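Local coordinates for uncharacterized protein (Bacteroides caccae, PDB 3NO2), which is of unknown function but folds as a six-bladed beta-propeller with a Mal s 1 allergenic protein-like region, at residues P32-K35 with G36-C39. Numbering follows the deposited sequence.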
loop_
_atom_site.group_PDB
_atom_site.type_symbol
_atom_site.label_atom_id
_atom_site.label_comp_id
_atom_site.label_asym_id
_atom_site.label_seq_id
_atom_site.Cartn_x
_atom_site.Cartn_y
_atom_site.Cartn_z
ATOM N N PRO A 32 9.651 -7.068 -14.550
ATOM C CA PRO A 32 9.683 -5.724 -15.099
ATOM C C PRO A 32 8.311 -5.056 -15.188
ATOM O O PRO A 32 7.272 -5.705 -15.392
ATOM C CB PRO A 32 10.220 -5.962 -16.510
ATOM C CG PRO A 32 9.658 -7.284 -16.867
ATOM C CD PRO A 32 9.741 -8.114 -15.595
ATOM N N LEU A 33 8.308 -3.734 -15.022
ATOM C CA LEU A 33 7.145 -2.919 -15.296
ATOM C C LEU A 33 7.378 -2.198 -16.633
ATOM O O LEU A 33 8.508 -1.844 -16.980
ATOM C CB LEU A 33 6.884 -1.916 -14.186
ATOM C CG LEU A 33 6.713 -2.527 -12.792
ATOM C CD1 LEU A 33 6.491 -1.436 -11.771
ATOM C CD2 LEU A 33 5.535 -3.520 -12.747
ATOM N N GLU A 34 6.298 -1.895 -17.331
ATOM C CA GLU A 34 6.371 -1.267 -18.659
ATOM C C GLU A 34 6.279 0.242 -18.604
ATOM O O GLU A 34 5.958 0.851 -17.582
ATOM C CB GLU A 34 5.233 -1.831 -19.524
ATOM C CG GLU A 34 5.235 -3.358 -19.565
ATOM C CD GLU A 34 6.480 -3.969 -20.166
ATOM O OE1 GLU A 34 6.976 -3.421 -21.184
ATOM O OE2 GLU A 34 6.960 -4.999 -19.680
ATOM N N LYS A 35 6.564 0.867 -19.743
ATOM C CA LYS A 35 6.472 2.298 -19.888
ATOM C C LYS A 35 5.102 2.796 -19.563
ATOM O O LYS A 35 4.077 2.350 -20.098
ATOM C CB LYS A 35 6.822 2.692 -21.325
ATOM C CG LYS A 35 6.893 4.194 -21.541
ATOM C CD LYS A 35 7.265 4.551 -22.988
ATOM C CE LYS A 35 7.302 6.080 -23.212
ATOM N NZ LYS A 35 7.463 6.400 -24.681
ATOM N N GLY A 36 5.048 3.768 -18.643
ATOM C CA GLY A 36 3.780 4.331 -18.215
ATOM C C GLY A 36 3.158 3.627 -17.012
ATOM O O GLY A 36 2.134 4.101 -16.471
ATOM N N TRP A 37 3.730 2.501 -16.592
ATOM C CA TRP A 37 3.209 1.783 -15.435
ATOM C C TRP A 37 3.698 2.428 -14.137
ATOM O O TRP A 37 4.770 3.021 -14.082
ATOM C CB TRP A 37 3.612 0.302 -15.495
ATOM C CG TRP A 37 2.886 -0.495 -16.528
ATOM C CD1 TRP A 37 2.159 0.000 -17.593
ATOM C CD2 TRP A 37 2.863 -1.919 -16.672
ATOM N NE1 TRP A 37 1.680 -1.015 -18.354
ATOM C CE2 TRP A 37 2.076 -2.204 -17.807
ATOM C CE3 TRP A 37 3.367 -2.991 -15.927
ATOM C CZ2 TRP A 37 1.821 -3.522 -18.232
ATOM C CZ3 TRP A 37 3.112 -4.276 -16.357
ATOM C CH2 TRP A 37 2.344 -4.537 -17.483
ATOM N N GLU A 38 2.886 2.369 -13.101
ATOM C CA GLU A 38 3.218 2.882 -11.793
ATOM C C GLU A 38 2.681 1.886 -10.797
ATOM O O GLU A 38 1.454 1.675 -10.772
ATOM C CB GLU A 38 2.592 4.255 -11.521
ATOM C CG GLU A 38 2.975 4.849 -10.180
ATOM C CD GLU A 38 2.174 6.020 -9.706
ATOM O OE1 GLU A 38 1.040 6.275 -10.187
ATOM O OE2 GLU A 38 2.663 6.684 -8.743
ATOM N N CYS A 39 3.548 1.282 -9.982
ATOM C CA CYS A 39 3.162 0.281 -8.994
ATOM C C CYS A 39 3.231 0.824 -7.587
ATOM O O CYS A 39 4.308 1.120 -7.067
ATOM C CB CYS A 39 4.027 -0.965 -9.095
ATOM S SG CYS A 39 3.651 -2.185 -7.830
#
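Leu33 spreads its two methyl branches over different residues of the chain that returns after the turn. Leu33 CD1 reaches Cys39 CB at 3.7 Å, while Leu33 CD2 lies in the plane of the indole, at its edge, 3.9 Å from Trp37 CE3. A branched apolar residue suits this buried position, since one side chain serves two neighbours and Cys39 offers it a small, apolar surface. Glu34 comes next and runs alongside Trp37, both side chains pointing the same way. Its methylene carbons, not its charge, make the contact: Glu34 CB rests on one face of the indole, 3.6 Å from Trp37 CE2, and Glu34 CG sits 3.6 Å from the centroid of the Trp37 six-membered ring, only 9° off the normal, a CH-pi contact. A bend at chi2 (-62°) turns the chain beyond CG, and the carboxylate stands nearly upright to the ring, the planes 81° apart. Glutamate thus combines an aliphatic stem for the ring with an acid at the exposed surface. Tryptophan suits the other side because its broad, flat indole gives those methylenes a face and Leu33 CD2 an edge.

Glu34 also opens a type II beta turn, closed by the 2.9 Å hydrogen bond from Trp37 N to Glu34 O. Lys35 fills the second corner and extends its chain away from the turn, as suits a charged residue on the exposed surface. Gly36 takes the third corner with positive phi, where a side chain would collide with the carbonyl O of Lys35.

The turn belongs to the connection from strand 26-32, an outer strand of one propeller blade, to strand 41-44, which begins the next. Trp37 also stacks on Tyr54, Leu33 shares a backbone hydrogen bond with Asn15, and Cys39 packs on Ile17 of strand 16-21, so the connection touches both blades.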